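Local coordinates for protein methanogen homoaconitase large subunit (Methanocaldococcus jannaschii, PDB 4KP2) that forms, with its small subunit, a hydro-lyase that converts (R)-homocitrate to homoisocitrate through cis-homoaconitate, using a [4Fe-4S] cluster, in 2-oxosuberate biosynthesis, at residues A354-K357 with V358-A362; T404-F408 with K409-G413; Y251-E255 with R256-D260; S70-N73 with P74-V78. All coordinates share one frame; numbering follows the deposited sequence.

Interaction 1. Residues A354-K357 with V358-A362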
# COMPACT_ATOMS: atom_id res chain seq x y z
N ALA A 354 7.84 5.25 -8.00
CA ALA A 354 7.71 4.56 -9.28
C ALA A 354 8.50 3.26 -9.34
O ALA A 354 8.23 2.40 -10.19
CB ALA A 354 8.13 5.48 -10.42
N SER A 355 9.47 3.10 -8.45
CA SER A 355 10.32 1.92 -8.48
C SER A 355 10.80 1.49 -7.10
O SER A 355 10.57 2.17 -6.10
CB SER A 355 11.53 2.15 -9.39
OG SER A 355 12.40 1.04 -9.38
N LYS A 356 11.48 0.34 -7.06
CA LYS A 356 12.08 -0.17 -5.83
C LYS A 356 13.37 0.58 -5.55
O LYS A 356 13.66 0.93 -4.40
CB LYS A 356 12.36 -1.66 -5.97
CG LYS A 356 13.22 -2.25 -4.86
CD LYS A 356 13.53 -3.71 -5.13
CE LYS A 356 14.53 -4.26 -4.12
NZ LYS A 356 14.84 -5.69 -4.38
N LYS A 357 14.14 0.84 -6.60
CA LYS A 357 15.38 1.58 -6.49
C LYS A 357 15.10 3.01 -6.04
O LYS A 357 15.79 3.54 -5.17
CB LYS A 357 16.13 1.59 -7.82
CG LYS A 357 17.44 2.34 -7.78
CD LYS A 357 18.10 2.37 -9.16
CE LYS A 357 18.42 0.97 -9.65
NZ LYS A 357 19.03 1.00 -11.00
N VAL A 358 14.08 3.62 -6.64
CA VAL A 358 13.66 4.97 -6.28
C VAL A 358 13.21 5.02 -4.83
O VAL A 358 13.51 5.97 -4.10
CB VAL A 358 12.52 5.46 -7.19
CG1 VAL A 358 12.01 6.82 -6.74
CG2 VAL A 358 13.00 5.53 -8.64
N PHE A 359 12.49 3.98 -4.41
CA PHE A 359 12.01 3.86 -3.03
C PHE A 359 13.19 3.88 -2.06
O PHE A 359 13.20 4.64 -1.10
CB PHE A 359 11.23 2.55 -2.87
CG PHE A 359 10.34 2.51 -1.65
CD1 PHE A 359 10.29 3.57 -0.77
CD2 PHE A 359 9.56 1.40 -1.40
CE1 PHE A 359 9.48 3.52 0.35
CE2 PHE A 359 8.74 1.34 -0.29
CZ PHE A 359 8.70 2.41 0.59
N LEU A 360 14.18 3.04 -2.34
CA LEU A 360 15.33 2.87 -1.45
C LEU A 360 16.15 4.15 -1.28
O LEU A 360 16.47 4.55 -0.16
CB LEU A 360 16.23 1.74 -1.95
CG LEU A 360 15.67 0.33 -1.73
CD1 LEU A 360 16.59 -0.71 -2.35
CD2 LEU A 360 15.49 0.08 -0.24
N GLN A 361 16.49 4.79 -2.40
CA GLN A 361 17.32 5.99 -2.35
C GLN A 361 16.55 7.20 -1.82
O GLN A 361 17.15 8.22 -1.48
CB GLN A 361 17.91 6.29 -3.73
CG GLN A 361 16.89 6.48 -4.83
CD GLN A 361 17.52 6.48 -6.21
OE1 GLN A 361 18.72 6.26 -6.35
NE2 GLN A 361 16.71 6.72 -7.23
N ALA A 362 15.23 7.08 -1.74
CA ALA A 362 14.41 8.13 -1.14
C ALA A 362 14.19 7.83 0.34
O ALA A 362 13.81 8.71 1.11
CB ALA A 362 13.08 8.25 -1.87
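The N-cap and first turn of helix 356-363 join Ser355 to Val358 and Phe359, where the chain leaves strand 348-351 of a parallel sheet in an alpha-beta-alpha sandwich. Ser355 is the N-cap. Its OG, turned away from its own backbone N (chi1 177°), accepts a bond from Lys357 N at 3.3 Å, while CB rests on Val358 CG2 at 3.8 Å. The same hydroxyl is hydrogen-bonded to Glu125 of helix 119-126, so the cap also ties this helix start to a neighbouring helix. The side chain of Ser355 lies about 10 Å from that of Cys323, a predicted ligand of the iron-sulfur cluster.

Three backbone bonds of the i to i+4 kind wind the turn. Phe359 N reaches Ser355 O at 3.1 Å, Leu360 N meets Lys356 O at 3.0 Å, and Gln361 N meets Lys357 O at 3.1 Å. The Phe359 ring leaves the turn to pack against Pro353, Pro381 and Ile368, and Val372 of the second subunit touches both it and Leu360. Lys357, bent at its third torsion, carries NZ to a salt bridge with Glu255. Leu360 CG lies against Lys356 O at 3.4 Å. Gln361 holds its CG between its backbone N and carbonyl carbon, the crowded position, which folds the side chain back along the helix and sets CG 3.2 Å from Lys357 O.

Interaction 2. Residues T404-F408 with K409-G413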
# COMPACT_ATOMS: atom_id res chain seq x y z
N THR A 404 -0.74 11.67 -12.45
CA THR A 404 -0.88 10.69 -13.52
C THR A 404 -1.09 11.36 -14.88
O THR A 404 -0.91 12.57 -15.02
CB THR A 404 -2.05 9.72 -13.27
OG1 THR A 404 -3.22 10.46 -12.91
CG2 THR A 404 -1.71 8.75 -12.14
N ASN A 405 -1.47 10.56 -15.87
CA ASN A 405 -1.64 11.07 -17.23
C ASN A 405 -3.07 10.94 -17.75
O ASN A 405 -3.41 11.52 -18.78
CB ASN A 405 -0.67 10.37 -18.18
CG ASN A 405 -0.58 8.88 -17.92
OD1 ASN A 405 -1.54 8.25 -17.48
ND2 ASN A 405 0.59 8.30 -18.20
N ARG A 406 -3.91 10.19 -17.04
CA ARG A 406 -5.30 10.04 -17.42
C ARG A 406 -6.21 10.99 -16.64
O ARG A 406 -5.94 11.31 -15.48
CB ARG A 406 -5.77 8.60 -17.26
CG ARG A 406 -5.74 7.79 -18.55
CD ARG A 406 -4.34 7.33 -18.89
NE ARG A 406 -3.92 6.21 -18.04
CZ ARG A 406 -4.17 4.94 -18.32
NH1 ARG A 406 -4.84 4.61 -19.42
NH2 ARG A 406 -3.76 3.98 -17.50
N ASN A 407 -7.30 11.41 -17.28
CA ASN A 407 -8.17 12.43 -16.71
C ASN A 407 -9.64 12.12 -16.99
O ASN A 407 -10.53 12.90 -16.65
CB ASN A 407 -7.80 13.80 -17.29
CG ASN A 407 -8.43 14.94 -16.53
OD1 ASN A 407 -8.85 14.78 -15.39
ND2 ASN A 407 -8.49 16.11 -17.16
N PHE A 408 -9.88 10.96 -17.60
CA PHE A 408 -11.21 10.60 -18.09
C PHE A 408 -12.26 10.43 -17.00
O PHE A 408 -11.94 10.16 -15.84
CB PHE A 408 -11.11 9.35 -18.96
CG PHE A 408 -10.12 9.46 -20.07
CD1 PHE A 408 -10.00 10.64 -20.80
CD2 PHE A 408 -9.28 8.40 -20.38
CE1 PHE A 408 -9.08 10.75 -21.82
CE2 PHE A 408 -8.36 8.51 -21.40
CZ PHE A 408 -8.25 9.68 -22.12
N LYS A 409 -13.52 10.60 -17.39
CA LYS A 409 -14.64 10.57 -16.45
C LYS A 409 -14.84 9.19 -15.83
O LYS A 409 -15.07 8.20 -16.53
CB LYS A 409 -15.93 11.01 -17.16
CG LYS A 409 -17.13 11.14 -16.24
CD LYS A 409 -18.36 11.59 -17.01
CE LYS A 409 -18.12 12.92 -17.72
NZ LYS A 409 -19.30 13.35 -18.52
N GLY A 410 -14.75 9.13 -14.50
CA GLY A 410 -14.94 7.89 -13.78
C GLY A 410 -13.74 6.97 -13.88
O GLY A 410 -13.88 5.74 -13.87
N ARG A 411 -12.55 7.56 -13.97
CA ARG A 411 -11.32 6.78 -14.11
C ARG A 411 -10.86 6.19 -12.79
O ARG A 411 -10.44 5.03 -12.73
CB ARG A 411 -10.22 7.65 -14.71
CG ARG A 411 -8.91 6.91 -14.94
CD ARG A 411 -8.66 6.67 -16.42
NE ARG A 411 -9.79 6.03 -17.09
CZ ARG A 411 -9.75 5.56 -18.33
NH1 ARG A 411 -8.64 5.66 -19.04
NH2 ARG A 411 -10.83 5.00 -18.86
N MET A 412 -10.94 6.99 -11.72
CA MET A 412 -10.49 6.55 -10.41
C MET A 412 -11.63 6.06 -9.51
O MET A 412 -11.48 6.01 -8.29
CB MET A 412 -9.71 7.66 -9.70
CG MET A 412 -8.33 7.90 -10.26
SD MET A 412 -7.39 9.07 -9.26
CE MET A 412 -5.83 9.08 -10.14
N GLY A 413 -12.76 5.71 -10.12
CA GLY A 413 -13.87 5.17 -9.36
C GLY A 413 -15.24 5.54 -9.88
O GLY A 413 -15.61 5.17 -11.00
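The Thr404 side chain runs antiparallel to that of Met412, with the Met412 methyl CE 4.0 Å from Thr404 OG1. That hydroxyl is hydrogen-bonded to Ser402, and the thioether end of Met412 lies across two strands, on Cys400 and Ser402 of 399-402 and Ile419 of 418-421. Next, Arg406 offers its aliphatic base: CB touches Arg411 CD at 3.6 Å, and CG sits at the edge of the Arg411 guanidinium, 3.6 Å from NH1. The two guanidinium planes stand 82° apart, and Arg406 NH1 and Arg411 NH1 bring two like charges to 4.0 Å; Glu234 also touches Arg406. Asn407 donates its ND2 to His300 O.

Phe408 lies alongside Arg411. Ring and guanidinium planes are 83° apart, so the Phe408 edge meets a face of the cation, with CD2 3.5 Å from Arg411 CZ. The bends of Arg411 at chi2 (108°) and chi3 bring the guanidinium round to the edge of the Phe408 ring. With an alanine in place of Arg411, the Phe408 edge and the Arg406 methylenes would probably lose their shared partner, leaving the ring freer to turn. A type II beta turn from Phe408 to Arg411 brings the two together, closed by a weak bond from Arg411 N to Phe408 O at 3.3 Å; Gly410, third residue of the turn, has the positive phi that favours glycine. The sequence Asn-Arg-Asn-Phe-Lys-Gly-Arg resembles a segment that lines the active site in aconitases, and this loop probably does too, with Thr404 about 4 Å, side chain to side chain, from the predicted cluster ligand Cys386.

Interaction 3. Residues Y251-E255 with R256-D260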
# COMPACT_ATOMS: atom_id res chain seq x y z
N TYR A 251 22.61 8.90 -17.86
CA TYR A 251 21.58 8.17 -17.13
C TYR A 251 21.83 6.67 -17.20
O TYR A 251 21.51 5.94 -16.26
CB TYR A 251 20.20 8.50 -17.71
CG TYR A 251 19.06 7.72 -17.10
CD1 TYR A 251 18.50 8.11 -15.89
CD2 TYR A 251 18.55 6.59 -17.74
CE1 TYR A 251 17.45 7.39 -15.33
CE2 TYR A 251 17.51 5.87 -17.18
CZ TYR A 251 16.96 6.28 -15.98
OH TYR A 251 15.93 5.56 -15.43
N LEU A 252 22.41 6.22 -18.31
CA LEU A 252 22.70 4.81 -18.50
C LEU A 252 23.94 4.40 -17.71
O LEU A 252 24.25 3.21 -17.61
CB LEU A 252 22.87 4.49 -19.98
CG LEU A 252 21.66 4.82 -20.87
CD1 LEU A 252 21.93 4.43 -22.31
CD2 LEU A 252 20.41 4.12 -20.35
N LYS A 253 24.65 5.38 -17.17
CA LYS A 253 25.81 5.12 -16.33
C LYS A 253 25.40 5.00 -14.87
O LYS A 253 25.89 4.13 -14.14
CB LYS A 253 26.85 6.23 -16.48
CG LYS A 253 27.49 6.31 -17.85
CD LYS A 253 28.73 7.19 -17.81
CE LYS A 253 28.40 8.57 -17.28
NZ LYS A 253 29.62 9.42 -17.16
N LYS A 254 24.49 5.87 -14.45
CA LYS A 254 24.05 5.94 -13.07
C LYS A 254 23.16 4.75 -12.70
O LYS A 254 23.15 4.30 -11.55
CB LYS A 254 23.32 7.26 -12.83
CG LYS A 254 22.42 7.31 -11.61
CD LYS A 254 21.85 8.71 -11.42
CE LYS A 254 20.62 8.69 -10.53
NZ LYS A 254 19.48 8.00 -11.18
N GLU A 255 22.43 4.22 -13.68
CA GLU A 255 21.43 3.19 -13.42
C GLU A 255 21.92 1.76 -13.63
O GLU A 255 21.95 0.96 -12.69
CB GLU A 255 20.18 3.44 -14.27
CG GLU A 255 19.50 4.77 -14.00
CD GLU A 255 18.84 4.83 -12.63
OE1 GLU A 255 18.55 3.76 -12.06
OE2 GLU A 255 18.62 5.95 -12.12
N ARG A 256 22.31 1.43 -14.86
CA ARG A 256 22.61 0.05 -15.23
C ARG A 256 24.10 -0.25 -15.17
O ARG A 256 24.62 -0.98 -16.01
CB ARG A 256 22.10 -0.23 -16.64
CG ARG A 256 20.81 0.49 -16.97
CD ARG A 256 20.43 0.33 -18.43
NE ARG A 256 19.16 0.98 -18.73
CZ ARG A 256 18.62 1.03 -19.94
NH1 ARG A 256 17.45 1.65 -20.12
NH2 ARG A 256 19.23 0.48 -20.97
N GLY A 257 24.78 0.29 -14.17
CA GLY A 257 26.23 0.19 -14.12
C GLY A 257 26.79 1.09 -15.21
O GLY A 257 26.05 1.86 -15.81
N LEU A 258 28.09 0.99 -15.47
CA LEU A 258 28.69 1.86 -16.47
C LEU A 258 30.04 1.41 -17.00
O LEU A 258 30.67 0.50 -16.46
CB LEU A 258 28.83 3.29 -15.92
CG LEU A 258 30.07 3.63 -15.09
CD1 LEU A 258 30.17 5.13 -14.88
CD2 LEU A 258 30.05 2.91 -13.75
N SER A 259 30.47 2.08 -18.06
CA SER A 259 31.80 1.95 -18.63
C SER A 259 31.94 3.02 -19.70
O SER A 259 31.08 3.14 -20.57
CB SER A 259 32.01 0.56 -19.23
OG SER A 259 33.33 0.42 -19.72
N ASP A 260 33.01 3.79 -19.64
CA ASP A 260 33.25 4.84 -20.63
C ASP A 260 33.53 4.24 -22.00
O ASP A 260 33.52 4.94 -23.01
CB ASP A 260 34.41 5.73 -20.19
CG ASP A 260 34.11 6.50 -18.92
OD1 ASP A 260 33.28 6.02 -18.12
OD2 ASP A 260 34.69 7.59 -18.72
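Leu252 lies alongside Arg256, and the methyl CD2 of Leu252 sits over the centre of one guanidinium face, 3.6 Å from Arg256 CZ. Beyond CG the arginine chain is straight (chi2 173°), which carries the flat group out as far as the leucine's end. On another side of the helix end, Lys253 and Leu258 meet through their aliphatic parts: CB packs on CB at 3.6 Å, and Leu258 CD1 is 3.9 Å from Lys253 CD.

The chain turns back between these pairs near the end of helix 246-254. Gly257, with phi 72°, makes the reversal, and Ser259 is the N-cap of helix 260-267, its OG accepting a weak bond from Glu261 N; Leu266 and Ile263 of that helix touch Leu252 and Lys253. Glu255 CG lies over the Tyr251 ring, offset toward its rim. Farther out, Arg256 NH1 donates to the carbonyls of Val128 and Ala124, and Leu129 and Phe147 pack around the same side chain. A leucine in place of Arg256 would probably leave those two carbonyls without this donor and unfasten the turn from the end of helix 119-126. The cation is thus gripped by neutral carbonyl oxygens and backed by a methyl, and the negative pole of a helix C-terminus is likely to favour its positive charge.

Interaction 4. Residues S70-N73 with P74-V78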
# COMPACT_ATOMS: atom_id res chain seq x y z
N SER A 70 5.96 -21.68 -28.15
CA SER A 70 7.27 -21.25 -27.70
C SER A 70 7.46 -19.75 -27.90
O SER A 70 6.87 -19.16 -28.81
CB SER A 70 8.37 -22.00 -28.45
OG SER A 70 8.30 -21.73 -29.84
N VAL A 71 8.28 -19.14 -27.05
CA VAL A 71 8.65 -17.75 -27.23
C VAL A 71 9.93 -17.68 -28.06
O VAL A 71 10.72 -18.62 -28.05
CB VAL A 71 8.86 -17.03 -25.88
CG1 VAL A 71 7.55 -16.95 -25.11
CG2 VAL A 71 9.93 -17.74 -25.06
N TRP A 72 10.12 -16.58 -28.77
CA TRP A 72 11.26 -16.46 -29.67
C TRP A 72 12.56 -16.19 -28.93
O TRP A 72 13.59 -16.76 -29.26
CB TRP A 72 10.99 -15.40 -30.75
CG TRP A 72 11.66 -14.08 -30.50
CD1 TRP A 72 12.82 -13.63 -31.04
CD2 TRP A 72 11.19 -13.03 -29.63
NE1 TRP A 72 13.11 -12.37 -30.57
CE2 TRP A 72 12.13 -11.98 -29.71
CE3 TRP A 72 10.07 -12.88 -28.81
CZ2 TRP A 72 11.98 -10.80 -28.99
CZ3 TRP A 72 9.93 -11.71 -28.09
CH2 TRP A 72 10.88 -10.68 -28.19
N ASN A 73 12.51 -15.33 -27.91
CA ASN A 73 13.71 -14.98 -27.16
C ASN A 73 13.36 -14.48 -25.76
O ASN A 73 12.96 -13.33 -25.59
CB ASN A 73 14.51 -13.91 -27.91
CG ASN A 73 15.93 -13.78 -27.40
OD1 ASN A 73 16.20 -13.93 -26.21
ND2 ASN A 73 16.86 -13.48 -28.31
N PRO A 74 13.53 -15.35 -24.75
CA PRO A 74 13.24 -15.04 -23.35
C PRO A 74 14.07 -13.86 -22.83
O PRO A 74 13.58 -13.09 -22.01
CB PRO A 74 13.65 -16.32 -22.61
CG PRO A 74 13.55 -17.39 -23.63
CD PRO A 74 13.96 -16.75 -24.92
N ASP A 75 15.30 -13.74 -23.31
CA ASP A 75 16.18 -12.66 -22.88
C ASP A 75 15.66 -11.29 -23.33
O ASP A 75 15.94 -10.27 -22.70
CB ASP A 75 17.60 -12.88 -23.41
CG ASP A 75 18.25 -14.11 -22.84
OD1 ASP A 75 17.52 -15.00 -22.35
OD2 ASP A 75 19.50 -14.21 -22.87
N LYS A 76 14.91 -11.28 -24.43
CA LYS A 76 14.34 -10.04 -24.95
C LYS A 76 12.96 -9.75 -24.37
O LYS A 76 12.33 -8.76 -24.72
CB LYS A 76 14.25 -10.10 -26.48
CG LYS A 76 15.45 -9.51 -27.22
CD LYS A 76 16.70 -10.36 -27.06
CE LYS A 76 17.83 -9.81 -27.91
NZ LYS A 76 17.47 -9.76 -29.35
N ILE A 77 12.50 -10.62 -23.47
CA ILE A 77 11.18 -10.47 -22.87
C ILE A 77 11.27 -10.03 -21.41
O ILE A 77 12.06 -10.58 -20.63
CB ILE A 77 10.38 -11.78 -22.95
CG1 ILE A 77 10.22 -12.22 -24.41
CG2 ILE A 77 9.01 -11.62 -22.30
CD1 ILE A 77 9.51 -13.54 -24.57
N VAL A 78 10.47 -9.04 -21.04
CA VAL A 78 10.45 -8.53 -19.67
C VAL A 78 9.04 -8.58 -19.08
O VAL A 78 8.08 -8.12 -19.70
CB VAL A 78 10.98 -7.09 -19.59
CG1 VAL A 78 10.87 -6.54 -18.18
CG2 VAL A 78 12.43 -7.03 -20.07
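Asn73 OD1 is approached by two backbone amides: Asp75 N at 3.0 Å and Lys76 N at 3.4 Å, both weak bonds. Lys76 N also reaches the main-chain oxygen, Asn73 O, at 3.1 Å. The asparagine's chi1 of -164° swings its amide over the following residues, where OD1 faces Asp75 N in an Asx turn held by that weak bond, with Pro74 next in line. Residues 74-76 form a short 3-10 segment, and Ile77 N bonds to Pro74 O at 3.1 Å.

This turn leads from the loop after helix 57-67 into strand 77-80 of a five-stranded parallel sheet, where Lys76 and Val78 bond through their backbones to Ala50 of the adjoining strand 49-53. Trp72, Val71 and Ile77 pack against the turn. The indole lies across Lys76, its CZ2 3.5 Å from Lys76 CB, and Trp72 CZ3 lies 3.7 Å from Ile77 CG1. One face of the indole rests on Asn73 CB. Val71 touches Pro74 CG through CG2 at 3.9 Å and Ile77 CD1 through CB at 3.8 Å, while Phe102 and Phe106 of helix 90-106 also pack on it.

Interactions 1 and 2 are partly buried and belong to the same parallel sheet domain: one starts the helix after strand 348-351, the other fills the loop between strands 399-402 and 418-421, nearer the predicted cluster ligands. Interactions 3 and 4 are surface contacts away from those sites. Only 1 and 3 touch, through the salt bridge of Lys357 NZ with Glu255 OE1 (3.0 Å), and both lean on helix 119-126. Backbone bonds dominate in 1, where a helix begins, and polar turn bonds with apolar packing beside them in 4, where a strand begins. Interactions 2 and 3, whose centres are 36 Å apart, rest instead on arginine faces, one meeting an aromatic edge, the other a methyl.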